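Local coordinates for FrnE protein (Deinococcus radiodurans, PDB 5CP1) that probably works as a thiol-disulfide oxidoreductase of the DsbA-like thioredoxin family, making or rearranging disulfide bonds, at residues E10-D15 / D43-V48; Q122-A127 / A154-D159; D19-W24 / F52-S57. The protein carries 1 engineered substitution. All blocks are in the same frame, centred on the assembly; numbering follows the deposited sequence.

Contact 1 of 3, residues E10-D15 / D43-V48; sequences EKIRVD and DQVEVV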
ATOM      1  N   GLU A  10      -0.309  -6.332  20.332  1.00 65.29           N
ATOM      2  CA  GLU A  10      -0.352  -6.930  18.998  1.00 63.18           C
ATOM      3  C   GLU A  10       0.391  -8.265  18.907  1.00 59.41           C
ATOM      4  O   GLU A  10       0.299  -8.966  17.901  1.00 59.47           O
ATOM      5  CB  GLU A  10       0.244  -5.964  17.968  1.00 66.08           C
ATOM      6  CG  GLU A  10      -0.439  -4.611  17.882  1.00 75.01           C
ATOM      7  CD  GLU A  10       0.473  -3.542  17.307  1.00 81.84           C
ATOM      8  OE1 GLU A  10       1.618  -3.412  17.791  1.00 81.57           O
ATOM      9  OE2 GLU A  10       0.050  -2.834  16.367  1.00 86.50           O
ATOM     10  N   LYS A  11       1.127  -8.612  19.958  1.00 51.47           N
ATOM     11  CA  LYS A  11       2.095  -9.701  19.876  1.00 48.50           C
ATOM     12  C   LYS A  11       1.723 -10.925  20.710  1.00 46.74           C
ATOM     13  O   LYS A  11       0.864 -10.855  21.586  1.00 54.20           O
ATOM     14  CB  LYS A  11       3.472  -9.189  20.304  1.00 51.21           C
ATOM     15  CG  LYS A  11       4.071  -8.168  19.346  1.00 58.15           C
ATOM     16  CD  LYS A  11       5.518  -7.848  19.702  1.00 60.09           C
ATOM     17  CE  LYS A  11       6.136  -6.888  18.691  1.00 60.19           C
ATOM     18  NZ  LYS A  11       7.575  -6.626  18.971  1.00 55.68           N
ATOM     19  N   ILE A  12       2.373 -12.052  20.427  1.00 36.01           N
ATOM     20  CA  ILE A  12       2.235 -13.221  21.283  1.00 34.80           C
ATOM     21  C   ILE A  12       3.534 -13.482  22.026  1.00 27.44           C
ATOM     22  O   ILE A  12       4.633 -13.253  21.514  1.00 33.36           O
ATOM     23  CB  ILE A  12       1.817 -14.483  20.502  1.00 33.74           C
ATOM     24  CG1 ILE A  12       2.879 -14.873  19.477  1.00 32.81           C
ATOM     25  CG2 ILE A  12       0.458 -14.255  19.823  1.00 38.01           C
ATOM     26  CD1 ILE A  12       2.592 -16.185  18.788  1.00 39.79           C
ATOM     27  N   ARG A  13       3.398 -13.959  23.255  1.00 28.51           N
ATOM     28  CA  ARG A  13       4.547 -14.138  24.118  1.00 25.87           C
ATOM     29  C   ARG A  13       4.894 -15.613  24.300  1.00 24.03           C
ATOM     30  O   ARG A  13       4.010 -16.452  24.483  1.00 26.05           O
ATOM     31  CB  ARG A  13       4.269 -13.477  25.468  1.00 28.04           C
ATOM     32  CG  ARG A  13       5.233 -13.860  26.562  1.00 28.24           C
ATOM     33  CD  ARG A  13       5.149 -12.877  27.716  1.00 35.19           C
ATOM     34  NE  ARG A  13       5.934 -13.337  28.854  1.00 33.30           N
ATOM     35  CZ  ARG A  13       6.355 -12.557  29.841  1.00 38.65           C
ATOM     36  NH1 ARG A  13       6.068 -11.258  29.838  1.00 42.17           N
ATOM     37  NH2 ARG A  13       7.064 -13.079  30.833  1.00 32.94           N
ATOM     38  N   VAL A  14       6.187 -15.920  24.223  1.00 22.55           N
ATOM     39  CA  VAL A  14       6.680 -17.254  24.535  1.00 21.07           C
ATOM     40  C   VAL A  14       7.665 -17.166  25.690  1.00 20.30           C
ATOM     41  O   VAL A  14       8.663 -16.457  25.596  1.00 23.08           O
ATOM     42  CB  VAL A  14       7.385 -17.919  23.339  1.00 20.14           C
ATOM     43  CG1 VAL A  14       7.882 -19.299  23.742  1.00 18.97           C
ATOM     44  CG2 VAL A  14       6.436 -18.002  22.139  1.00 21.34           C
ATOM     45  N   ASP A  15       7.362 -17.867  26.778  1.00 20.09           N
ATOM     46  CA  ASP A  15       8.266 -17.958  27.921  1.00 19.39           C
ATOM     47  C   ASP A  15       8.973 -19.296  27.873  1.00 21.12           C
ATOM     48  O   ASP A  15       8.335 -20.322  27.641  1.00 21.75           O
ATOM     49  CB  ASP A  15       7.510 -17.813  29.246  1.00 21.78           C
ATOM     50  CG  ASP A  15       6.959 -16.419  29.451  1.00 29.89           C
ATOM     51  OD1 ASP A  15       5.821 -16.154  29.000  1.00 25.64           O
ATOM     52  OD2 ASP A  15       7.673 -15.587  30.053  1.00 24.42           O
ATOM     53  N   ASP A  43       8.120 -11.827  13.797  1.00 25.98           N
ATOM     54  CA  ASP A  43       8.442 -10.496  14.311  1.00 31.06           C
ATOM     55  C   ASP A  43       7.471 -10.064  15.407  1.00 34.09           C
ATOM     56  O   ASP A  43       7.763  -9.157  16.184  1.00 37.81           O
ATOM     57  CB  ASP A  43       8.438  -9.472  13.177  1.00 37.31           C
ATOM     58  CG  ASP A  43       9.478  -9.775  12.119  1.00 51.11           C
ATOM     59  OD1 ASP A  43      10.588 -10.224  12.479  1.00 46.77           O
ATOM     60  OD2 ASP A  43       9.180  -9.564  10.923  1.00 62.07           O
ATOM     61  N   GLN A  44       6.319 -10.725  15.457  1.00 30.78           N
ATOM     62  CA  GLN A  44       5.293 -10.435  16.453  1.00 28.89           C
ATOM     63  C   GLN A  44       5.406 -11.348  17.667  1.00 29.25           C
ATOM     64  O   GLN A  44       4.473 -11.442  18.471  1.00 29.36           O
ATOM     65  CB  GLN A  44       3.899 -10.575  15.840  1.00 35.05           C
ATOM     66  CG  GLN A  44       3.751  -9.878  14.515  1.00 45.50           C
ATOM     67  CD  GLN A  44       4.224  -8.450  14.578  1.00 51.34           C
ATOM     68  OE1 GLN A  44       3.882  -7.711  15.501  1.00 54.61           O
ATOM     69  NE2 GLN A  44       5.028  -8.052  13.602  1.00 57.43           N
ATOM     70  N   VAL A  45       6.540 -12.021  17.801  1.00 24.89           N
ATOM     71  CA  VAL A  45       6.749 -12.902  18.941  1.00 23.28           C
ATOM     72  C   VAL A  45       7.718 -12.275  19.942  1.00 26.75           C
ATOM     73  O   VAL A  45       8.841 -11.894  19.600  1.00 27.42           O
ATOM     74  CB  VAL A  45       7.278 -14.279  18.511  1.00 25.54           C
ATOM     75  CG1 VAL A  45       7.414 -15.192  19.725  1.00 25.14           C
ATOM     76  CG2 VAL A  45       6.352 -14.903  17.471  1.00 25.99           C
ATOM     77  N   GLU A  46       7.254 -12.145  21.176  1.00 23.29           N
ATOM     78  CA  GLU A  46       8.111 -11.743  22.274  1.00 24.15           C
ATOM     79  C   GLU A  46       8.594 -12.992  23.004  1.00 23.87           C
ATOM     80  O   GLU A  46       7.786 -13.743  23.550  1.00 25.50           O
ATOM     81  CB  GLU A  46       7.375 -10.815  23.237  1.00 26.23           C
ATOM     82  CG  GLU A  46       8.143 -10.591  24.529  1.00 39.57           C
ATOM     83  CD  GLU A  46       7.436  -9.655  25.486  1.00 51.89           C
ATOM     84  OE1 GLU A  46       6.213  -9.459  25.327  1.00 50.20           O
ATOM     85  OE2 GLU A  46       8.111  -9.118  26.394  1.00 54.32           O
ATOM     86  N   VAL A  47       9.903 -13.223  22.994  1.00 19.73           N
ATOM     87  CA  VAL A  47      10.467 -14.389  23.669  1.00 19.37           C
ATOM     88  C   VAL A  47      11.098 -13.952  24.978  1.00 26.12           C
ATOM     89  O   VAL A  47      11.935 -13.042  25.001  1.00 24.29           O
ATOM     90  CB  VAL A  47      11.535 -15.115  22.826  1.00 20.75           C
ATOM     91  CG1 VAL A  47      12.036 -16.359  23.569  1.00 20.56           C
ATOM     92  CG2 VAL A  47      10.985 -15.497  21.459  1.00 21.95           C
ATOM     93  N   VAL A  48      10.679 -14.596  26.063  1.00 19.59           N
ATOM     94  CA  VAL A  48      11.212 -14.300  27.383  1.00 22.91           C
ATOM     95  C   VAL A  48      11.837 -15.556  27.965  1.00 24.51           C
ATOM     96  O   VAL A  48      11.153 -16.551  28.227  1.00 22.22           O
ATOM     97  CB  VAL A  48      10.122 -13.771  28.331  1.00 22.30           C
ATOM     98  CG1 VAL A  48      10.723 -13.436  29.690  1.00 27.72           C
ATOM     99  CG2 VAL A  48       9.434 -12.545  27.718  1.00 26.32           C
TER
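Arg13 and Val48 meet on one face of a pair of parallel strands. The guanidinium lies flat against the valine, with Val48 CG2 over its centre and 3.7 Å from Arg13 CZ. Arg13 runs extended from CG to NE, with CG anti to the backbone N (chi1 166°), which brings the group alongside Asp15, two residues on in the strand. There it grips the carboxylate side-on. Arg13 NE reaches Asp15 OD1 at 2.8 Å, and Arg13 NH2 reaches the syn lone pair of Asp15 OD2 at 2.7 Å. His50 also bonds to Asp15 OD2, and Arg13 NH1 bonds to the carbonyl of Ala5. A leucine in place of Arg13 would probably leave the buried Asp15 carboxylate with His50 but without its two-nitrogen grip, and Val48 without its flat cover. Ile12, Val14 and Val45 lie on the other face. Val45 CG1 touches Val14 CG2 at 3.8 Å, and Val45 CG2 touches Ile12 CG1 at 4.0 Å. Helices 23-38 and 208-222 pack on this side. Four backbone bonds join the strands, among them Val48 N to Val14 O at 2.8 Å. Strands 12-18 and 45-51 with helix 23-38 form the beta-alpha-beta unit typical of the thioredoxin fold.

Contact 2 of 3, residues Q122-A127 / A154-D159; sequences QGQGDA and AEVGLD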
ATOM      1  N   GLN A 122      22.943  -6.282  28.769  1.00 24.43           N
ATOM      2  CA  GLN A 122      23.812  -5.636  27.787  1.00 23.42           C
ATOM      3  C   GLN A 122      23.412  -5.965  26.349  1.00 28.72           C
ATOM      4  O   GLN A 122      24.175  -5.715  25.415  1.00 33.08           O
ATOM      5  CB  GLN A 122      25.269  -6.045  28.013  1.00 21.92           C
ATOM      6  CG  GLN A 122      25.636  -6.302  29.460  1.00 25.64           C
ATOM      7  CD  GLN A 122      25.412  -5.099  30.338  1.00 31.32           C
ATOM      8  OE1 GLN A 122      25.616  -3.960  29.915  1.00 29.37           O
ATOM      9  NE2 GLN A 122      24.975  -5.342  31.569  1.00 29.29           N
ATOM     10  N   GLY A 123      22.230  -6.542  26.167  1.00 28.74           N
ATOM     11  CA  GLY A 123      21.754  -6.896  24.841  1.00 27.46           C
ATOM     12  C   GLY A 123      22.416  -8.133  24.256  1.00 25.46           C
ATOM     13  O   GLY A 123      22.363  -8.364  23.048  1.00 25.70           O
ATOM     14  N   GLN A 124      23.032  -8.944  25.112  1.00 20.73           N
ATOM     15  CA  GLN A 124      23.793 -10.096  24.644  1.00 18.96           C
ATOM     16  C   GLN A 124      23.347 -11.399  25.305  1.00 21.76           C
ATOM     17  O   GLN A 124      24.135 -12.339  25.423  1.00 18.49           O
ATOM     18  CB  GLN A 124      25.290  -9.880  24.883  1.00 21.37           C
ATOM     19  CG  GLN A 124      25.920  -8.885  23.926  1.00 30.57           C
ATOM     20  CD  GLN A 124      25.697  -9.274  22.474  1.00 45.79           C
ATOM     21  OE1 GLN A 124      24.957  -8.608  21.753  1.00 59.12           O
ATOM     22  NE2 GLN A 124      26.331 -10.361  22.041  1.00 39.60           N
ATOM     23  N   GLY A 125      22.081 -11.461  25.712  1.00 20.40           N
ATOM     24  CA  GLY A 125      21.572 -12.626  26.419  1.00 21.59           C
ATOM     25  C   GLY A 125      21.653 -13.914  25.612  1.00 25.17           C
ATOM     26  O   GLY A 125      22.076 -14.958  26.124  1.00 19.90           O
ATOM     27  N   ASP A 126      21.257 -13.849  24.346  1.00 19.11           N
ATOM     28  CA  ASP A 126      21.271 -15.047  23.510  1.00 22.20           C
ATOM     29  C   ASP A 126      22.696 -15.546  23.256  1.00 18.37           C
ATOM     30  O   ASP A 126      22.966 -16.740  23.367  1.00 18.51           O
ATOM     31  CB  ASP A 126      20.569 -14.795  22.174  1.00 24.51           C
ATOM     32  CG  ASP A 126      20.483 -16.056  21.321  1.00 33.05           C
ATOM     33  OD1 ASP A 126      19.719 -16.962  21.694  1.00 34.78           O
ATOM     34  OD2 ASP A 126      21.186 -16.138  20.292  1.00 38.04           O
ATOM     35  N   ALA A 127      23.597 -14.631  22.904  1.00 18.59           N
ATOM     36  CA  ALA A 127      24.974 -15.012  22.630  1.00 16.67           C
ATOM     37  C   ALA A 127      25.602 -15.623  23.876  1.00 15.69           C
ATOM     38  O   ALA A 127      26.335 -16.608  23.788  1.00 13.64           O
ATOM     39  CB  ALA A 127      25.787 -13.816  22.153  1.00 19.52           C
ATOM     40  N   ALA A 154      34.074 -12.540  28.126  1.00 12.77           N
ATOM     41  CA  ALA A 154      34.963 -11.793  27.235  1.00 17.57           C
ATOM     42  C   ALA A 154      34.825 -12.246  25.776  1.00 14.09           C
ATOM     43  O   ALA A 154      34.839 -11.419  24.859  1.00 16.33           O
ATOM     44  CB  ALA A 154      36.420 -11.928  27.691  1.00 14.70           C
ATOM     45  N   GLU A 155      34.704 -13.547  25.560  1.00 12.52           N
ATOM     46  CA  GLU A 155      34.584 -14.068  24.200  1.00 16.78           C
ATOM     47  C   GLU A 155      33.301 -13.602  23.518  1.00 18.51           C
ATOM     48  O   GLU A 155      33.263 -13.463  22.289  1.00 17.36           O
ATOM     49  CB  GLU A 155      34.664 -15.594  24.207  1.00 16.40           C
ATOM     50  CG  GLU A 155      36.042 -16.102  24.620  1.00 16.06           C
ATOM     51  CD  GLU A 155      36.144 -17.609  24.610  1.00 19.08           C
ATOM     52  OE1 GLU A 155      35.263 -18.262  24.017  1.00 20.24           O
ATOM     53  OE2 GLU A 155      37.114 -18.144  25.187  1.00 21.31           O
ATOM     54  N   VAL A 156      32.267 -13.350  24.315  1.00 17.27           N
ATOM     55  CA  VAL A 156      30.975 -12.871  23.804  1.00 18.96           C
ATOM     56  C   VAL A 156      31.010 -11.355  23.525  1.00 23.97           C
ATOM     57  O   VAL A 156      30.129 -10.808  22.850  1.00 22.49           O
ATOM     58  CB  VAL A 156      29.831 -13.245  24.805  1.00 20.89           C
ATOM     59  CG1 VAL A 156      28.494 -12.591  24.456  1.00 19.23           C
ATOM     60  CG2 VAL A 156      29.667 -14.757  24.836  1.00 20.42           C
ATOM     61  N   GLY A 157      32.046 -10.679  24.008  1.00 18.19           N
ATOM     62  CA  GLY A 157      32.186  -9.251  23.764  1.00 18.85           C
ATOM     63  C   GLY A 157      31.783  -8.374  24.939  1.00 20.62           C
ATOM     64  O   GLY A 157      31.738  -7.147  24.825  1.00 21.08           O
ATOM     65  N   LEU A 158      31.479  -8.992  26.071  1.00 19.15           N
ATOM     66  CA  LEU A 158      31.145  -8.223  27.269  1.00 16.18           C
ATOM     67  C   LEU A 158      32.378  -7.614  27.938  1.00 19.01           C
ATOM     68  O   LEU A 158      33.512  -8.023  27.674  1.00 24.19           O
ATOM     69  CB  LEU A 158      30.400  -9.111  28.273  1.00 18.51           C
ATOM     70  CG  LEU A 158      29.125  -9.745  27.702  1.00 22.54           C
ATOM     71  CD1 LEU A 158      28.560 -10.775  28.662  1.00 20.41           C
ATOM     72  CD2 LEU A 158      28.097  -8.667  27.419  1.00 27.70           C
ATOM     73  N   ASP A 159      32.132  -6.626  28.798  1.00 16.00           N
ATOM     74  CA  ASP A 159      33.131  -6.092  29.709  1.00 17.55           C
ATOM     75  C   ASP A 159      33.431  -7.184  30.734  1.00 20.87           C
ATOM     76  O   ASP A 159      32.626  -7.417  31.636  1.00 18.59           O
ATOM     77  CB  ASP A 159      32.599  -4.812  30.373  1.00 18.54           C
ATOM     78  CG  ASP A 159      33.605  -4.148  31.308  1.00 29.12           C
ATOM     79  OD1 ASP A 159      34.471  -4.831  31.901  1.00 23.51           O
ATOM     80  OD2 ASP A 159      33.507  -2.916  31.463  1.00 35.16           O
TER
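Gly157 N bonds back to Ala154 O at 3.0 Å, in the turn that ends helix 146-156. Gly157 has positive phi (102°) and closes a Schellman motif. The turn sets Val156 and Leu158 against the segment 122-127. Val156 points at the start of helix 125-137. Its CG1 is anti to the backbone N (chi1 171°) and meets Ala127 CB at 3.8 Å, methyl against methyl. Val156 CG2 lies 4.0 Å from the carbonyl oxygen Ala127 O. The facing segment is also a helix junction. Gly123 closes a second Schellman motif, at the end of helix 110-121, and Gln124 is the N-cap residue of helix 125-137. The contact thus joins two helix-to-helix turns in the helical part of the DsbA-like fold. Leu158 makes the rest of the apolar contact through one methyl. Its CD2 touches both glutamine stems, 3.9 Å from Gln122 CB and 4.0 Å from Gln124 CB. Gln122 crosses the leucine at about a right angle, whereas Gln124 runs past it in the opposite direction. Met128 of helix 125-137 touches both Val156 and Leu158. A salt bridge from Glu155 to Arg131, which Val156 also touches, ties helix 146-156 to helix 125-137.

Contact 3 of 3, residues D19-W24 / F52-S57; sequences DIACPW and FELDPS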
ATOM      1  N   ASP A  19      17.980 -25.020  31.511  1.00 11.81           N
ATOM      2  CA  ASP A  19      19.230 -25.123  32.277  1.00 14.82           C
ATOM      3  C   ASP A  19      20.396 -25.367  31.319  1.00 13.27           C
ATOM      4  O   ASP A  19      20.270 -26.106  30.335  1.00 13.62           O
ATOM      5  CB  ASP A  19      19.165 -26.247  33.324  1.00 11.56           C
ATOM      6  CG  ASP A  19      20.233 -26.104  34.422  1.00 15.49           C
ATOM      7  OD1 ASP A  19      21.047 -25.146  34.378  1.00 16.46           O
ATOM      8  OD2 ASP A  19      20.253 -26.964  35.331  1.00 15.86           O
ATOM      9  N   ILE A  20      21.514 -24.709  31.598  1.00 12.11           N
ATOM     10  CA  ILE A  20      22.763 -24.879  30.853  1.00 13.83           C
ATOM     11  C   ILE A  20      23.236 -26.340  30.902  1.00 14.02           C
ATOM     12  O   ILE A  20      23.918 -26.830  29.994  1.00 14.80           O
ATOM     13  CB  ILE A  20      23.861 -23.938  31.431  1.00 15.66           C
ATOM     14  CG1 ILE A  20      23.470 -22.475  31.219  1.00 18.66           C
ATOM     15  CG2 ILE A  20      25.240 -24.194  30.810  1.00 18.39           C
ATOM     16  CD1 ILE A  20      23.236 -22.134  29.746  1.00 23.73           C
ATOM     17  N   ALA A  21      22.867 -27.040  31.966  1.00 13.00           N
ATOM     18  CA  ALA A  21      23.335 -28.416  32.158  1.00 12.93           C
ATOM     19  C   ALA A  21      22.549 -29.457  31.378  1.00 15.61           C
ATOM     20  O   ALA A  21      22.890 -30.640  31.409  1.00 16.90           O
ATOM     21  CB  ALA A  21      23.298 -28.772  33.634  1.00 15.57           C
ATOM     22  N   CYS A  22      21.495 -29.039  30.683  1.00 11.30           N
ATOM     23  CA  CYS A  22      20.586 -29.996  30.050  1.00 12.68           C
ATOM     24  C   CYS A  22      20.796 -30.082  28.542  1.00 12.31           C
ATOM     25  O   CYS A  22      20.537 -29.123  27.842  1.00 12.31           O
ATOM     26  CB  CYS A  22      19.131 -29.614  30.341  1.00 13.43           C
ATOM     27  SG  CYS A  22      17.963 -30.734  29.520  1.00 17.16           S
ATOM     28  N   PRO A  23      21.258 -31.240  28.034  1.00 12.48           N
ATOM     29  CA  PRO A  23      21.554 -31.325  26.591  1.00 10.81           C
ATOM     30  C   PRO A  23      20.313 -31.121  25.729  1.00 12.50           C
ATOM     31  O   PRO A  23      20.418 -30.631  24.593  1.00 10.61           O
ATOM     32  CB  PRO A  23      22.120 -32.741  26.424  1.00 13.21           C
ATOM     33  CG  PRO A  23      22.666 -33.092  27.826  1.00 10.88           C
ATOM     34  CD  PRO A  23      21.666 -32.459  28.761  1.00 16.63           C
ATOM     35  N   TRP A  24      19.147 -31.444  26.275  1.00 11.10           N
ATOM     36  CA  TRP A  24      17.907 -31.239  25.531  1.00 13.67           C
ATOM     37  C   TRP A  24      17.554 -29.754  25.406  1.00 13.49           C
ATOM     38  O   TRP A  24      16.794 -29.367  24.519  1.00 15.34           O
ATOM     39  CB  TRP A  24      16.753 -32.010  26.183  1.00 12.67           C
ATOM     40  CG  TRP A  24      16.832 -33.477  25.898  1.00 13.00           C
ATOM     41  CD1 TRP A  24      17.162 -34.474  26.779  1.00 14.69           C
ATOM     42  CD2 TRP A  24      16.612 -34.117  24.628  1.00 11.62           C
ATOM     43  NE1 TRP A  24      17.143 -35.691  26.136  1.00 15.36           N
ATOM     44  CE2 TRP A  24      16.807 -35.499  24.819  1.00 15.47           C
ATOM     45  CE3 TRP A  24      16.246 -33.651  23.354  1.00 11.73           C
ATOM     46  CZ2 TRP A  24      16.653 -36.427  23.786  1.00 17.21           C
ATOM     47  CZ3 TRP A  24      16.097 -34.578  22.320  1.00 15.51           C
ATOM     48  CH2 TRP A  24      16.303 -35.948  22.546  1.00 17.91           C
ATOM     49  N   PHE A  52      16.568 -21.948  34.907  1.00 16.23           N
ATOM     50  CA  PHE A  52      16.065 -23.135  35.577  1.00 18.81           C
ATOM     51  C   PHE A  52      17.268 -23.955  35.989  1.00 18.28           C
ATOM     52  O   PHE A  52      18.162 -24.163  35.178  1.00 17.11           O
ATOM     53  CB  PHE A  52      15.138 -23.949  34.658  1.00 17.70           C
ATOM     54  CG  PHE A  52      14.433 -25.093  35.355  1.00 16.66           C
ATOM     55  CD1 PHE A  52      15.063 -26.313  35.536  1.00 18.72           C
ATOM     56  CD2 PHE A  52      13.134 -24.947  35.819  1.00 20.01           C
ATOM     57  CE1 PHE A  52      14.419 -27.367  36.179  1.00 19.82           C
ATOM     58  CE2 PHE A  52      12.482 -25.994  36.468  1.00 26.15           C
ATOM     59  CZ  PHE A  52      13.118 -27.209  36.637  1.00 22.13           C
ATOM     60  N   GLU A  53      17.311 -24.401  37.243  1.00 18.27           N
ATOM     61  CA  GLU A  53      18.358 -25.327  37.674  1.00 19.16           C
ATOM     62  C   GLU A  53      17.777 -26.697  37.937  1.00 20.20           C
ATOM     63  O   GLU A  53      16.899 -26.848  38.789  1.00 22.17           O
ATOM     64  CB  GLU A  53      19.072 -24.829  38.931  1.00 16.62           C
ATOM     65  CG  GLU A  53      20.138 -23.785  38.672  1.00 16.21           C
ATOM     66  CD  GLU A  53      20.694 -23.235  39.966  1.00 21.11           C
ATOM     67  OE1 GLU A  53      21.716 -23.760  40.459  1.00 22.03           O
ATOM     68  OE2 GLU A  53      20.079 -22.299  40.508  1.00 23.56           O
ATOM     69  N   LEU A  54      18.275 -27.693  37.208  1.00 19.07           N
ATOM     70  CA  LEU A  54      17.898 -29.078  37.460  1.00 17.76           C
ATOM     71  C   LEU A  54      18.141 -29.415  38.921  1.00 27.00           C
ATOM     72  O   LEU A  54      17.311 -30.049  39.560  1.00 28.39           O
ATOM     73  CB  LEU A  54      18.682 -30.031  36.565  1.00 21.24           C
ATOM     74  CG  LEU A  54      18.346 -29.932  35.076  1.00 20.25           C
ATOM     75  CD1 LEU A  54      19.330 -30.757  34.276  1.00 19.60           C
ATOM     76  CD2 LEU A  54      16.934 -30.431  34.866  1.00 23.54           C
ATOM     77  N   ASP A  55      19.270 -28.953  39.447  1.00 22.49           N
ATOM     78  CA  ASP A  55      19.599 -29.204  40.850  1.00 23.76           C
ATOM     79  C   ASP A  55      20.245 -27.979  41.476  1.00 24.72           C
ATOM     80  O   ASP A  55      21.467 -27.810  41.411  1.00 23.95           O
ATOM     81  CB  ASP A  55      20.523 -30.408  40.963  1.00 22.44           C
ATOM     82  CG  ASP A  55      20.741 -30.847  42.399  1.00 27.10           C
ATOM     83  OD1 ASP A  55      20.103 -30.287  43.311  1.00 27.32           O
ATOM     84  OD2 ASP A  55      21.547 -31.768  42.606  1.00 27.61           O
ATOM     85  N   PRO A  56      19.429 -27.109  42.079  1.00 23.45           N
ATOM     86  CA  PRO A  56      19.973 -25.911  42.721  1.00 22.22           C
ATOM     87  C   PRO A  56      20.931 -26.227  43.872  1.00 22.31           C
ATOM     88  O   PRO A  56      21.743 -25.373  44.227  1.00 23.89           O
ATOM     89  CB  PRO A  56      18.720 -25.176  43.222  1.00 32.69           C
ATOM     90  CG  PRO A  56      17.592 -26.156  43.094  1.00 35.01           C
ATOM     91  CD  PRO A  56      17.958 -27.077  42.001  1.00 27.71           C
ATOM     92  N   SER A  57      20.860 -27.427  44.434  1.00 22.99           N
ATOM     93  CA  SER A  57      21.742 -27.761  45.545  1.00 26.19           C
ATOM     94  C   SER A  57      22.940 -28.583  45.085  1.00 23.77           C
ATOM     95  O   SER A  57      23.694 -29.100  45.904  1.00 26.10           O
ATOM     96  CB  SER A  57      20.970 -28.507  46.648  1.00 29.19           C
ATOM     97  OG  SER A  57      20.422 -29.716  46.150  1.00 42.29           O
TER
HETATM   98  O   HOH W   1      21.389 -27.584  37.696  1.00 16.71           O
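A type I beta turn from Asp19 to Cys22 leads into helix 23-38 and faces the irregular segment 52-57, with the CA atoms of Asp19 and Phe52 5.0 Å apart. Asp19 carries the contact. Its CG is anti to the backbone N (chi1 -162°), which aims the carboxylate at the facing backbone. Leu54 N bonds to Asp19 OD2 at 2.8 Å. The bond is nearly straight (171°), but the donor stands 41° above the carboxylate plane. A water also donates to Asp19 OD2, at 2.7 Å, and accepts from Asp55 N, so the oxygen takes Leu54 N directly and Asp55 N through the water. Asp19 OD1 is bonded by His113 and Thr109. Leu54 CG comes to 3.5 Å from Asp19 OD2. Its methyl CD1 reaches across to Cys22 CB at 4.1 Å and more loosely to Ala21 CB. Asp55 OD1 accepts from Ser57 N, an Asx turn, and also from Ser57 OG. Cys22 is the first cysteine of a CxxC sequence at a helix start, and in other structures of this protein it forms a disulfide with Cys25 or Cys244. The arrangement is consistent with a thioredoxin-type CxxC site, with the loop after strand 45-51 at its side.

In the fold
Contacts 1 and 3 sit at two ends of the same beta-alpha-beta unit. Contact 1 joins strands 12-18 and 45-51 near their starts. Contact 3 joins the segments that follow those strands, beside the CxxC, with centres 24 Å apart on opposite sides of the chain's centre. Both are partly buried. Contact 2 lies on the surface, in the helical part, and shares no helix or strand with them. The chemistry follows the place. A ladder of backbone bonds holds contact 1, with a salt bridge along one strand, covered by Val48. A single carboxylate and a water do most of the joining in contact 3. Contact 2 relies on methyls and glutamine stems packed between helix ends.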